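Local coordinates for Serine/threonine-protein kinase Tel1 (Chaetomium thermophilum, PDB 6SKY) that probably acts as a DNA damage sensor, a serine/threonine kinase of the ATM subfamily that uses ATP to phosphorylate [ST]-Q sites and activate checkpoint signalling, at residues Val2366-Thr2369 against Arg2370-Leu2374; Glu2407-Val2410 against Ala2411-Val2414; Gly2062-Asn2065 against Thr2066-Leu2070; Gln1623-Gly1626 against Gly1627-Ala1631. All blocks are in the same frame, centred on the assembly; numbering follows the deposited sequence.

Contact 1 (Val2366-Thr2369 against Arg2370-Leu2374)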
ATOM      1  N   VAL A2366      20.421 -28.858 -20.921  1.00 59.63           N
ATOM      2  CA  VAL A2366      19.207 -28.172 -20.476  1.00 59.63           C
ATOM      3  C   VAL A2366      18.065 -29.161 -20.265  1.00 59.63           C
ATOM      4  O   VAL A2366      17.337 -29.096 -19.262  1.00 59.63           O
ATOM      5  CB  VAL A2366      18.820 -27.067 -21.472  1.00 59.63           C
ATOM      6  CG1 VAL A2366      17.479 -26.488 -21.111  1.00 59.63           C
ATOM      7  CG2 VAL A2366      19.859 -25.986 -21.457  1.00 59.63           C
ATOM      8  N   GLU A2367      17.885 -30.091 -21.198  1.00 60.77           N
ATOM      9  CA  GLU A2367      16.795 -31.045 -21.060  1.00 60.77           C
ATOM     10  C   GLU A2367      17.005 -31.983 -19.883  1.00 60.77           C
ATOM     11  O   GLU A2367      16.031 -32.403 -19.253  1.00 60.77           O
ATOM     12  CB  GLU A2367      16.627 -31.843 -22.342  1.00 60.77           C
ATOM     13  CG  GLU A2367      15.987 -31.066 -23.459  1.00 60.77           C
ATOM     14  CD  GLU A2367      16.001 -31.836 -24.751  1.00 60.77           C
ATOM     15  OE1 GLU A2367      16.625 -32.915 -24.779  1.00 60.77           O
ATOM     16  OE2 GLU A2367      15.393 -31.372 -25.735  1.00 60.77           O
ATOM     17  N   GLN A2368      18.250 -32.318 -19.556  1.00 55.32           N
ATOM     18  CA  GLN A2368      18.482 -33.153 -18.385  1.00 55.32           C
ATOM     19  C   GLN A2368      18.154 -32.401 -17.103  1.00 55.32           C
ATOM     20  O   GLN A2368      17.593 -32.977 -16.162  1.00 55.32           O
ATOM     21  CB  GLN A2368      19.924 -33.641 -18.368  1.00 55.32           C
ATOM     22  CG  GLN A2368      20.189 -34.664 -17.303  1.00 55.32           C
ATOM     23  CD  GLN A2368      19.328 -35.893 -17.470  1.00 55.32           C
ATOM     24  OE1 GLN A2368      19.086 -36.344 -18.586  1.00 55.32           O
ATOM     25  NE2 GLN A2368      18.851 -36.439 -16.358  1.00 55.32           N
ATOM     26  N   THR A2369      18.491 -31.115 -17.048  1.00 50.02           N
ATOM     27  CA  THR A2369      18.087 -30.307 -15.902  1.00 50.02           C
ATOM     28  C   THR A2369      16.572 -30.309 -15.733  1.00 50.02           C
ATOM     29  O   THR A2369      16.051 -30.503 -14.624  1.00 50.02           O
ATOM     30  CB  THR A2369      18.616 -28.886 -16.061  1.00 50.02           C
ATOM     31  OG1 THR A2369      19.975 -28.836 -15.623  1.00 50.02           O
ATOM     32  CG2 THR A2369      17.807 -27.922 -15.248  1.00 50.02           C
ATOM     33  N   ARG A2370      15.843 -30.124 -16.836  1.00 49.19           N
ATOM     34  CA  ARG A2370      14.385 -30.116 -16.753  1.00 49.19           C
ATOM     35  C   ARG A2370      13.819 -31.479 -16.372  1.00 49.19           C
ATOM     36  O   ARG A2370      12.805 -31.554 -15.669  1.00 49.19           O
ATOM     37  CB  ARG A2370      13.790 -29.656 -18.073  1.00 49.19           C
ATOM     38  CG  ARG A2370      14.206 -28.275 -18.471  1.00 49.19           C
ATOM     39  CD  ARG A2370      13.412 -27.813 -19.658  1.00 49.19           C
ATOM     40  NE  ARG A2370      12.013 -27.597 -19.326  1.00 49.19           N
ATOM     41  CZ  ARG A2370      11.545 -26.474 -18.798  1.00 49.19           C
ATOM     42  NH1 ARG A2370      10.258 -26.352 -18.531  1.00 49.19           N
ATOM     43  NH2 ARG A2370      12.368 -25.475 -18.536  1.00 49.19           N
ATOM     44  N   SER A2371      14.450 -32.563 -16.815  1.00 46.32           N
ATOM     45  CA  SER A2371      13.981 -33.891 -16.443  1.00 46.32           C
ATOM     46  C   SER A2371      14.166 -34.151 -14.954  1.00 46.32           C
ATOM     47  O   SER A2371      13.294 -34.740 -14.303  1.00 46.32           O
ATOM     48  CB  SER A2371      14.714 -34.943 -17.266  1.00 46.32           C
ATOM     49  OG  SER A2371      14.414 -36.246 -16.809  1.00 46.32           O
ATOM     50  N   GLU A2372      15.300 -33.729 -14.396  1.00 45.18           N
ATOM     51  CA  GLU A2372      15.490 -33.859 -12.957  1.00 45.18           C
ATOM     52  C   GLU A2372      14.452 -33.055 -12.190  1.00 45.18           C
ATOM     53  O   GLU A2372      13.909 -33.529 -11.183  1.00 45.18           O
ATOM     54  CB  GLU A2372      16.895 -33.417 -12.568  1.00 45.18           C
ATOM     55  CG  GLU A2372      17.969 -34.404 -12.947  1.00 45.18           C
ATOM     56  CD  GLU A2372      19.361 -33.835 -12.789  1.00 45.18           C
ATOM     57  OE1 GLU A2372      19.483 -32.650 -12.412  1.00 45.18           O
ATOM     58  OE2 GLU A2372      20.335 -34.573 -13.049  1.00 45.18           O
ATOM     59  N   PHE A2373      14.172 -31.832 -12.637  1.00 40.52           N
ATOM     60  CA  PHE A2373      13.151 -31.041 -11.958  1.00 40.52           C
ATOM     61  C   PHE A2373      11.795 -31.724 -12.006  1.00 40.52           C
ATOM     62  O   PHE A2373      11.047 -31.697 -11.026  1.00 40.52           O
ATOM     63  CB  PHE A2373      13.055 -29.653 -12.570  1.00 40.52           C
ATOM     64  CG  PHE A2373      14.012 -28.675 -11.989  1.00 40.52           C
ATOM     65  CD1 PHE A2373      14.415 -28.782 -10.681  1.00 40.52           C
ATOM     66  CD2 PHE A2373      14.517 -27.651 -12.756  1.00 40.52           C
ATOM     67  CE1 PHE A2373      15.290 -27.889 -10.150  1.00 40.52           C
ATOM     68  CE2 PHE A2373      15.397 -26.757 -12.226  1.00 40.52           C
ATOM     69  CZ  PHE A2373      15.782 -26.875 -10.924  1.00 40.52           C
ATOM     70  N   LEU A2374      11.456 -32.339 -13.137  1.00 37.97           N
ATOM     71  CA  LEU A2374      10.177 -33.034 -13.241  1.00 37.97           C
ATOM     72  C   LEU A2374      10.102 -34.207 -12.274  1.00 37.97           C
ATOM     73  O   LEU A2374       9.084 -34.408 -11.598  1.00 37.97           O
ATOM     74  CB  LEU A2374       9.959 -33.508 -14.672  1.00 37.97           C
ATOM     75  CG  LEU A2374       8.660 -34.250 -14.941  1.00 37.97           C
ATOM     76  CD1 LEU A2374       7.511 -33.282 -14.937  1.00 37.97           C
ATOM     77  CD2 LEU A2374       8.745 -34.970 -16.256  1.00 37.97           C
TER
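From Val2366 to Phe2373 the chain makes about two turns of the long helix 2348-2387, and four consecutive i to i+4 bonds join its two halves. Arg2370 N donates to Val2366 O over 3.0 Å, and Ser2371 N to Glu2367 O over 2.9 Å; Glu2372 N and Phe2373 N repeat the pattern to Gln2368 O and Thr2369 O. On these turns the side chains add mostly van der Waals contact. Thr2369 and Phe2373 lie alongside each other and point the same way. The methyl of Thr2369 stands anti to the backbone N, which directs CG2 to the ring, 4.0 Å from Phe2373 CE2. The ring also packs on Cys2299, Gln2302 and Leu2303 of helix 2286-2303. Gln2368 and Glu2372 cross at about a right angle: Gln2368 NE2 is 4.1 Å from both CG and OE2 of Glu2372, with amide and carboxylate planes 75° apart, a loose approach rather than a bond. Arg2370 leaves the helix with its CG beside Val2366 O, 3.3 Å away, then bends at chi3 (68°). Its guanidinium serves a partner beyond these turns: NH1 donates to Leu2303 O, at the end of helix 2286-2303, while its chain rests on Leu2309 and Leu2312. Val2366 also reaches Leu2312, together with Leu2315 of helix 2306-2328. The chemistry is therefore divided. Backbone bonds set the helix, Val2366, Arg2370 and Phe2373 join it to neighbouring FAT helices, and the solvent-exposed Gln2368-Glu2372 pair meets without a direct bond between its polar groups.

Contact 2 (Glu2407-Val2410 against Ala2411-Val2414)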
ATOM      1  N   GLU A2407       3.327 -39.454 -21.620  1.00 55.25           N
ATOM      2  CA  GLU A2407       4.230 -40.166 -22.515  1.00 55.25           C
ATOM      3  C   GLU A2407       5.624 -40.327 -21.932  1.00 55.25           C
ATOM      4  O   GLU A2407       6.246 -41.379 -22.103  1.00 55.25           O
ATOM      5  CB  GLU A2407       4.323 -39.447 -23.859  1.00 55.25           C
ATOM      6  CG  GLU A2407       3.232 -39.830 -24.833  1.00 55.25           C
ATOM      7  CD  GLU A2407       1.945 -39.096 -24.572  1.00 55.25           C
ATOM      8  OE1 GLU A2407       1.995 -38.042 -23.910  1.00 55.25           O
ATOM      9  OE2 GLU A2407       0.886 -39.571 -25.028  1.00 55.25           O
ATOM     10  N   GLU A2408       6.125 -39.307 -21.246  1.00 56.05           N
ATOM     11  CA  GLU A2408       7.478 -39.331 -20.714  1.00 56.05           C
ATOM     12  C   GLU A2408       7.626 -40.419 -19.664  1.00 56.05           C
ATOM     13  O   GLU A2408       7.102 -40.290 -18.557  1.00 56.05           O
ATOM     14  CB  GLU A2408       7.824 -37.966 -20.131  1.00 56.05           C
ATOM     15  CG  GLU A2408       7.349 -36.817 -20.995  1.00 56.05           C
ATOM     16  CD  GLU A2408       8.057 -35.526 -20.678  1.00 56.05           C
ATOM     17  OE1 GLU A2408       8.882 -35.516 -19.743  1.00 56.05           O
ATOM     18  OE2 GLU A2408       7.799 -34.519 -21.366  1.00 56.05           O
ATOM     19  N   GLU A2409       8.351 -41.486 -19.996  1.00 54.73           N
ATOM     20  CA  GLU A2409       8.377 -42.668 -19.144  1.00 54.73           C
ATOM     21  C   GLU A2409       9.036 -42.416 -17.797  1.00 54.73           C
ATOM     22  O   GLU A2409       8.842 -43.207 -16.870  1.00 54.73           O
ATOM     23  CB  GLU A2409       9.085 -43.813 -19.864  1.00 54.73           C
ATOM     24  CG  GLU A2409       8.515 -45.182 -19.544  1.00 54.73           C
ATOM     25  CD  GLU A2409       7.049 -45.317 -19.928  1.00 54.73           C
ATOM     26  OE1 GLU A2409       6.605 -44.624 -20.866  1.00 54.73           O
ATOM     27  OE2 GLU A2409       6.337 -46.119 -19.289  1.00 54.73           O
ATOM     28  N   VAL A2410       9.798 -41.333 -17.664  1.00 49.82           N
ATOM     29  CA  VAL A2410      10.403 -41.001 -16.381  1.00 49.82           C
ATOM     30  C   VAL A2410       9.331 -40.619 -15.366  1.00 49.82           C
ATOM     31  O   VAL A2410       9.364 -41.054 -14.203  1.00 49.82           O
ATOM     32  CB  VAL A2410      11.441 -39.885 -16.587  1.00 49.82           C
ATOM     33  CG1 VAL A2410      11.354 -38.849 -15.498  1.00 49.82           C
ATOM     34  CG2 VAL A2410      12.832 -40.481 -16.661  1.00 49.82           C
ATOM     35  N   ALA A2411       8.358 -39.814 -15.794  1.00 45.23           N
ATOM     36  CA  ALA A2411       7.243 -39.471 -14.926  1.00 45.23           C
ATOM     37  C   ALA A2411       6.481 -40.713 -14.509  1.00 45.23           C
ATOM     38  O   ALA A2411       6.089 -40.852 -13.347  1.00 45.23           O
ATOM     39  CB  ALA A2411       6.317 -38.487 -15.629  1.00 45.23           C
ATOM     40  N   ASN A2412       6.276 -41.639 -15.440  1.00 43.96           N
ATOM     41  CA  ASN A2412       5.531 -42.841 -15.108  1.00 43.96           C
ATOM     42  C   ASN A2412       6.307 -43.744 -14.167  1.00 43.96           C
ATOM     43  O   ASN A2412       5.704 -44.404 -13.323  1.00 43.96           O
ATOM     44  CB  ASN A2412       5.139 -43.578 -16.378  1.00 43.96           C
ATOM     45  CG  ASN A2412       4.206 -42.770 -17.237  1.00 43.96           C
ATOM     46  OD1 ASN A2412       3.365 -42.041 -16.730  1.00 43.96           O
ATOM     47  ND2 ASN A2412       4.357 -42.881 -18.545  1.00 43.96           N
ATOM     48  N   GLU A2413       7.637 -43.766 -14.255  1.00 43.88           N
ATOM     49  CA  GLU A2413       8.396 -44.553 -13.288  1.00 43.88           C
ATOM     50  C   GLU A2413       8.297 -43.962 -11.891  1.00 43.88           C
ATOM     51  O   GLU A2413       8.103 -44.696 -10.912  1.00 43.88           O
ATOM     52  CB  GLU A2413       9.855 -44.663 -13.712  1.00 43.88           C
ATOM     53  CG  GLU A2413      10.063 -45.404 -15.011  1.00 43.88           C
ATOM     54  CD  GLU A2413       9.404 -46.768 -15.027  1.00 43.88           C
ATOM     55  OE1 GLU A2413       9.378 -47.434 -13.971  1.00 43.88           O
ATOM     56  OE2 GLU A2413       8.911 -47.173 -16.098  1.00 43.88           O
ATOM     57  N   VAL A2414       8.413 -42.639 -11.771  1.00 38.51           N
ATOM     58  CA  VAL A2414       8.296 -42.025 -10.450  1.00 38.51           C
ATOM     59  C   VAL A2414       6.905 -42.256  -9.871  1.00 38.51           C
ATOM     60  O   VAL A2414       6.749 -42.574  -8.681  1.00 38.51           O
ATOM     61  CB  VAL A2414       8.635 -40.530 -10.521  1.00 38.51           C
ATOM     62  CG1 VAL A2414       8.499 -39.908  -9.163  1.00 38.51           C
ATOM     63  CG2 VAL A2414      10.025 -40.345 -11.034  1.00 38.51           C
TER
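Backbone bonds between Glu2408-Val2410 and Ala2411-Val2414 start helix 2409-2418. Glu2408 is the N-cap residue, and its carbonyl O accepts two weak bonds, from Ala2411 N at 3.1 Å and from Asn2412 N at 3.5 Å. One residue on, the pattern becomes regular: Glu2413 N donates to Glu2409 O over 2.9 Å, and Val2414 N to Val2410 O over 3.1 Å. Among the polar side chains, Asn2412 is tied at both ends of its amide, to partners preceding the helix: OD1 accepts from Trp2402 NE1 and ND2 donates to Ser2406 O. Glu2409 only approaches it, with OE1 3.7 Å from Asn2412 ND2 and the carboxylate and amide planes 66° apart. A like-charge approach follows along the same helix. Glu2409 and Glu2413 both bend at chi2, and the OE2 atoms of Glu2409 and Glu2413 come within 4.2 Å, their carboxylates turned 48° against each other. Val2414 CG2 lies 3.3 Å from the Val2410 carbonyl O, a methyl beside a backbone oxygen. Both valines also touch Lys2375, and Ala2411 packs on Ile2378, fastening this short helix to helix 2348-2387. The acidic pair should repel and might have somewhat raised pKa values, an effect that the nearby helix N-terminus would partly offset; the buried amide of Asn2412, by contrast, has both its O and its N engaged, which fixes its orientation.

Contact 3 (Gly2062-Asn2065 against Thr2066-Leu2070)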
ATOM      1  N   GLY A2062     -16.694  -9.971  40.884  1.00 28.57           N
ATOM      2  CA  GLY A2062     -16.726  -9.469  39.520  1.00 28.57           C
ATOM      3  C   GLY A2062     -17.707 -10.219  38.644  1.00 28.57           C
ATOM      4  O   GLY A2062     -18.473  -9.615  37.893  1.00 28.57           O
ATOM      5  N   LEU A2063     -17.693 -11.548  38.729  1.00 25.83           N
ATOM      6  CA  LEU A2063     -18.631 -12.356  37.949  1.00 25.83           C
ATOM      7  C   LEU A2063     -20.073 -12.038  38.310  1.00 25.83           C
ATOM      8  O   LEU A2063     -20.931 -11.890  37.431  1.00 25.83           O
ATOM      9  CB  LEU A2063     -18.352 -13.840  38.166  1.00 25.83           C
ATOM     10  CG  LEU A2063     -17.036 -14.403  37.645  1.00 25.83           C
ATOM     11  CD1 LEU A2063     -16.810 -15.782  38.183  1.00 25.83           C
ATOM     12  CD2 LEU A2063     -17.042 -14.432  36.145  1.00 25.83           C
ATOM     13  N   LYS A2064     -20.355 -11.925  39.604  1.00 31.87           N
ATOM     14  CA  LYS A2064     -21.703 -11.620  40.064  1.00 31.87           C
ATOM     15  C   LYS A2064     -22.176 -10.269  39.550  1.00 31.87           C
ATOM     16  O   LYS A2064     -23.297 -10.140  39.047  1.00 31.87           O
ATOM     17  CB  LYS A2064     -21.711 -11.662  41.583  1.00 31.87           C
ATOM     18  CG  LYS A2064     -23.029 -11.488  42.254  1.00 31.87           C
ATOM     19  CD  LYS A2064     -22.774 -11.300  43.726  1.00 31.87           C
ATOM     20  CE  LYS A2064     -21.721 -12.278  44.219  1.00 31.87           C
ATOM     21  NZ  LYS A2064     -20.940 -11.747  45.365  1.00 31.87           N
ATOM     22  N   ASN A2065     -21.336  -9.244  39.671  1.00 32.55           N
ATOM     23  CA  ASN A2065     -21.732  -7.919  39.214  1.00 32.55           C
ATOM     24  C   ASN A2065     -21.918  -7.877  37.705  1.00 32.55           C
ATOM     25  O   ASN A2065     -22.827  -7.206  37.205  1.00 32.55           O
ATOM     26  CB  ASN A2065     -20.695  -6.894  39.651  1.00 32.55           C
ATOM     27  CG  ASN A2065     -20.536  -6.839  41.145  1.00 32.55           C
ATOM     28  OD1 ASN A2065     -21.518  -6.831  41.882  1.00 32.55           O
ATOM     29  ND2 ASN A2065     -19.296  -6.812  41.608  1.00 32.55           N
ATOM     30  N   THR A2066     -21.072  -8.587  36.956  1.00 28.97           N
ATOM     31  CA  THR A2066     -21.222  -8.596  35.507  1.00 28.97           C
ATOM     32  C   THR A2066     -22.530  -9.248  35.091  1.00 28.97           C
ATOM     33  O   THR A2066     -23.208  -8.764  34.180  1.00 28.97           O
ATOM     34  CB  THR A2066     -20.042  -9.304  34.858  1.00 28.97           C
ATOM     35  OG1 THR A2066     -18.835  -8.632  35.207  1.00 28.97           O
ATOM     36  CG2 THR A2066     -20.186  -9.280  33.373  1.00 28.97           C
ATOM     37  N   VAL A2067     -22.908 -10.349  35.740  1.00 29.93           N
ATOM     38  CA  VAL A2067     -24.179 -10.977  35.396  1.00 29.93           C
ATOM     39  C   VAL A2067     -25.345 -10.074  35.772  1.00 29.93           C
ATOM     40  O   VAL A2067     -26.327  -9.963  35.028  1.00 29.93           O
ATOM     41  CB  VAL A2067     -24.295 -12.356  36.055  1.00 29.93           C
ATOM     42  CG1 VAL A2067     -25.673 -12.917  35.857  1.00 29.93           C
ATOM     43  CG2 VAL A2067     -23.302 -13.275  35.454  1.00 29.93           C
ATOM     44  N   ARG A2068     -25.258  -9.403  36.920  1.00 36.49           N
ATOM     45  CA  ARG A2068     -26.322  -8.480  37.296  1.00 36.49           C
ATOM     46  C   ARG A2068     -26.450  -7.342  36.301  1.00 36.49           C
ATOM     47  O   ARG A2068     -27.541  -6.804  36.107  1.00 36.49           O
ATOM     48  CB  ARG A2068     -26.078  -7.919  38.687  1.00 36.49           C
ATOM     49  CG  ARG A2068     -26.363  -8.873  39.817  1.00 36.49           C
ATOM     50  CD  ARG A2068     -26.558  -8.090  41.088  1.00 36.49           C
ATOM     51  NE  ARG A2068     -26.552  -8.922  42.282  1.00 36.49           N
ATOM     52  CZ  ARG A2068     -25.514  -9.039  43.101  1.00 36.49           C
ATOM     53  NH1 ARG A2068     -25.602  -9.816  44.170  1.00 36.49           N
ATOM     54  NH2 ARG A2068     -24.391  -8.378  42.852  1.00 36.49           N
ATOM     55  N   HIS A2069     -25.344  -6.942  35.677  1.00 37.81           N
ATOM     56  CA  HIS A2069     -25.418  -5.865  34.694  1.00 37.81           C
ATOM     57  C   HIS A2069     -25.971  -6.362  33.363  1.00 37.81           C
ATOM     58  O   HIS A2069     -26.698  -5.638  32.681  1.00 37.81           O
ATOM     59  CB  HIS A2069     -24.046  -5.233  34.500  1.00 37.81           C
ATOM     60  CG  HIS A2069     -24.064  -4.025  33.621  1.00 37.81           C
ATOM     61  ND1 HIS A2069     -23.117  -3.798  32.649  1.00 37.81           N
ATOM     62  CD2 HIS A2069     -24.917  -2.977  33.565  1.00 37.81           C
ATOM     63  CE1 HIS A2069     -23.385  -2.664  32.031  1.00 37.81           C
ATOM     64  NE2 HIS A2069     -24.473  -2.146  32.567  1.00 37.81           N
ATOM     65  N   LEU A2070     -25.627  -7.588  32.972  1.00 34.16           N
ATOM     66  CA  LEU A2070     -26.211  -8.167  31.766  1.00 34.16           C
ATOM     67  C   LEU A2070     -27.713  -8.335  31.906  1.00 34.16           C
ATOM     68  O   LEU A2070     -28.450  -8.236  30.921  1.00 34.16           O
ATOM     69  CB  LEU A2070     -25.574  -9.515  31.455  1.00 34.16           C
ATOM     70  CG  LEU A2070     -24.196  -9.591  30.822  1.00 34.16           C
ATOM     71  CD1 LEU A2070     -23.705 -11.001  30.917  1.00 34.16           C
ATOM     72  CD2 LEU A2070     -24.270  -9.174  29.387  1.00 34.16           C
TER
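Lys2064 lays its aliphatic chain over one face of the Arg2068 guanidinium, with CG 3.2 Å above the plane and displaced toward the rim. The two side chains run alongside each other in the same direction. With CG anti to the backbone N (chi1 -175°), the Lys2064 chain runs beside Arg2068 and then bends at chi3, which leaves its NZ 5.2 Å from Arg2068 NH1; the flat cation thus meets methylenes before it meets the like charge. At the guanidinium edge, in its plane, Asn2065 OD1 stands 3.4 Å from Arg2068 NH2, while the amide plane is turned 40° from that of the guanidinium. Inside the helix, Gly2062 O is gripped twice by one residue. Thr2066 N reaches it over 2.9 Å in the regular helical bond, and Thr2066 OG1 donates to the same Gly2062 O, also at 2.9 Å, from the opposite face of the carbonyl plane. A valine in place of Thr2066 would probably cost Gly2062 O this second donor and leave a buried carbonyl with the backbone bond alone. The bonds of Val2067 N to Leu2063 O and Arg2068 N to Lys2064 O continue the spiral. Thr2066 and Leu2063 face helix 2077-2097, whereas Lys2064, Val2067 and Arg2068 touch Leu1630. A threonine hydroxyl bonded to the carbonyl four residues back is a familiar intrahelical motif, set here in a FAT helix that packs on helices 2077-2097 and 1627-1644 of the alpha solenoid.

Contact 4 (Gln1623-Gly1626 against Gly1627-Ala1631)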
ATOM      1  N   GLN A1623     -35.292 -13.030  40.406  1.00 83.60           N
ATOM      2  CA  GLN A1623     -34.906 -12.115  41.471  1.00 83.60           C
ATOM      3  C   GLN A1623     -34.627 -12.800  42.798  1.00 83.60           C
ATOM      4  O   GLN A1623     -34.146 -12.135  43.722  1.00 83.60           O
ATOM      5  CB  GLN A1623     -35.993 -11.053  41.695  1.00 83.60           C
ATOM      6  CG  GLN A1623     -37.202 -11.589  42.431  1.00 83.60           C
ATOM      7  CD  GLN A1623     -38.123 -10.495  42.931  1.00 83.60           C
ATOM      8  OE1 GLN A1623     -38.319  -9.478  42.265  1.00 83.60           O
ATOM      9  NE2 GLN A1623     -38.689 -10.698  44.115  1.00 83.60           N
ATOM     10  N   ARG A1624     -34.909 -14.094  42.927  1.00 76.99           N
ATOM     11  CA  ARG A1624     -34.773 -14.806  44.189  1.00 76.99           C
ATOM     12  C   ARG A1624     -33.479 -15.602  44.268  1.00 76.99           C
ATOM     13  O   ARG A1624     -33.400 -16.566  45.036  1.00 76.99           O
ATOM     14  CB  ARG A1624     -35.975 -15.728  44.390  1.00 76.99           C
ATOM     15  CG  ARG A1624     -37.292 -15.098  43.979  1.00 76.99           C
ATOM     16  CD  ARG A1624     -38.378 -16.139  43.797  1.00 76.99           C
ATOM     17  NE  ARG A1624     -38.998 -16.526  45.059  1.00 76.99           N
ATOM     18  CZ  ARG A1624     -39.978 -17.417  45.165  1.00 76.99           C
ATOM     19  NH1 ARG A1624     -40.448 -18.019  44.082  1.00 76.99           N
ATOM     20  NH2 ARG A1624     -40.486 -17.707  46.354  1.00 76.99           N
ATOM     21  N   LEU A1625     -32.467 -15.217  43.496  1.00 61.53           N
ATOM     22  CA  LEU A1625     -31.228 -15.972  43.380  1.00 61.53           C
ATOM     23  C   LEU A1625     -30.131 -15.310  44.199  1.00 61.53           C
ATOM     24  O   LEU A1625     -29.948 -14.092  44.129  1.00 61.53           O
ATOM     25  CB  LEU A1625     -30.791 -16.072  41.921  1.00 61.53           C
ATOM     26  CG  LEU A1625     -31.821 -16.663  40.973  1.00 61.53           C
ATOM     27  CD1 LEU A1625     -31.263 -16.638  39.583  1.00 61.53           C
ATOM     28  CD2 LEU A1625     -32.182 -18.075  41.376  1.00 61.53           C
ATOM     29  N   GLY A1626     -29.398 -16.118  44.953  1.00 49.97           N
ATOM     30  CA  GLY A1626     -28.317 -15.617  45.766  1.00 49.97           C
ATOM     31  C   GLY A1626     -27.192 -15.046  44.930  1.00 49.97           C
ATOM     32  O   GLY A1626     -27.230 -15.002  43.702  1.00 49.97           O
ATOM     33  N   GLY A1627     -26.161 -14.593  45.626  1.00 43.27           N
ATOM     34  CA  GLY A1627     -24.998 -14.059  44.960  1.00 43.27           C
ATOM     35  C   GLY A1627     -24.090 -15.151  44.449  1.00 43.27           C
ATOM     36  O   GLY A1627     -23.497 -15.026  43.376  1.00 43.27           O
ATOM     37  N   GLU A1628     -23.969 -16.235  45.205  1.00 45.67           N
ATOM     38  CA  GLU A1628     -23.110 -17.320  44.759  1.00 45.67           C
ATOM     39  C   GLU A1628     -23.703 -18.043  43.563  1.00 45.67           C
ATOM     40  O   GLU A1628     -22.958 -18.538  42.712  1.00 45.67           O
ATOM     41  CB  GLU A1628     -22.840 -18.276  45.911  1.00 45.67           C
ATOM     42  CG  GLU A1628     -21.673 -17.831  46.769  1.00 45.67           C
ATOM     43  CD  GLU A1628     -21.550 -18.601  48.065  1.00 45.67           C
ATOM     44  OE1 GLU A1628     -22.356 -18.354  48.988  1.00 45.67           O
ATOM     45  OE2 GLU A1628     -20.644 -19.455  48.166  1.00 45.67           O
ATOM     46  N   TYR A1629     -25.027 -18.073  43.440  1.00 39.96           N
ATOM     47  CA  TYR A1629     -25.595 -18.652  42.232  1.00 39.96           C
ATOM     48  C   TYR A1629     -25.319 -17.774  41.022  1.00 39.96           C
ATOM     49  O   TYR A1629     -25.058 -18.286  39.933  1.00 39.96           O
ATOM     50  CB  TYR A1629     -27.091 -18.882  42.374  1.00 39.96           C
ATOM     51  CG  TYR A1629     -27.648 -19.514  41.132  1.00 39.96           C
ATOM     52  CD1 TYR A1629     -27.492 -20.863  40.895  1.00 39.96           C
ATOM     53  CD2 TYR A1629     -28.296 -18.757  40.178  1.00 39.96           C
ATOM     54  CE1 TYR A1629     -27.973 -21.436  39.757  1.00 39.96           C
ATOM     55  CE2 TYR A1629     -28.779 -19.325  39.037  1.00 39.96           C
ATOM     56  CZ  TYR A1629     -28.619 -20.664  38.832  1.00 39.96           C
ATOM     57  OH  TYR A1629     -29.109 -21.232  37.688  1.00 39.96           O
ATOM     58  N   LEU A1630     -25.382 -16.453  41.184  1.00 35.16           N
ATOM     59  CA  LEU A1630     -25.051 -15.574  40.070  1.00 35.16           C
ATOM     60  C   LEU A1630     -23.581 -15.664  39.703  1.00 35.16           C
ATOM     61  O   LEU A1630     -23.239 -15.568  38.525  1.00 35.16           O
ATOM     62  CB  LEU A1630     -25.420 -14.134  40.393  1.00 35.16           C
ATOM     63  CG  LEU A1630     -26.907 -13.828  40.356  1.00 35.16           C
ATOM     64  CD1 LEU A1630     -27.112 -12.349  40.274  1.00 35.16           C
ATOM     65  CD2 LEU A1630     -27.551 -14.509  39.191  1.00 35.16           C
ATOM     66  N   ALA A1631     -22.702 -15.865  40.680  1.00 32.98           N
ATOM     67  CA  ALA A1631     -21.300 -16.087  40.352  1.00 32.98           C
ATOM     68  C   ALA A1631     -21.116 -17.381  39.576  1.00 32.98           C
ATOM     69  O   ALA A1631     -20.350 -17.429  38.611  1.00 32.98           O
ATOM     70  CB  ALA A1631     -20.455 -16.102  41.618  1.00 32.98           C
TER
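The ring of Tyr1629 is approached obliquely by Leu1625, whose CD1 lies 3.7 Å from both CD2 and CE2 of Tyr1629. Phe1592 also meets the tyrosine in an edge-to-face (T-shaped) pair, and Trp1632 meets it with the ring planes at about 35°. The phenol oxygen is hydrogen-bonded to Ser1619 OG, so a polar tie as well as packing sets the ring's position. Tyr1629 carries CG anti to its own nitrogen (chi1 -178°), a torsion that places the ring beside Leu1625. Leu1625 makes a second, looser apolar contact, from its CD1 to Leu1630 CD2 at 4.3 Å, and thereby bridges two neighbouring residues of the first helical turn. Replacing Leu1625 with an alanine would probably open a gap beside the Tyr1629 ring and lose the CD1 contacts to Tyr1629 and Leu1630. Gly1626 occupies the N-cap position of helix 1627-1644. Having no side chain, it offers no side-chain cap, and within these segments its carbonyl O accepts a weak bond from Leu1630 N, 3.4 Å long; Leu1630 CG also lies 3.6 Å from that Gly1626 O. Backbone bonds between Gly1626 and Cys1589 secure the loop further. The weak first bond of the helix is thus joined by apolar and aromatic packing and by the tie to Cys1589, with the Tyr1629 hydroxyl supplying a specific polar link to the end of helix 1606-1619.

Along the chain the order is contact 4, contact 3, contact 1, contact 2, and in space they form two pairs on opposite sides of the chain's centre. Contacts 3 and 4, with centres 10 Å apart, meet where helix 2052-2070 packs on helix 1627-1644: Arg2068 CG lies 3.6 Å from Leu1630 CD1. Contacts 1 and 2, with centres 13 Å apart, join helix 2348-2387 to helix 2409-2418, Leu2374 CD2 being 3.5 Å from Glu2408 OE1. About 58 Å separates the nearest atoms of contacts 1 and 3. Contacts 1, 2 and 3 share the FAT range; each contact is local, and the two pairs mark where helices pack together, away from the nucleotide and magnesium sites.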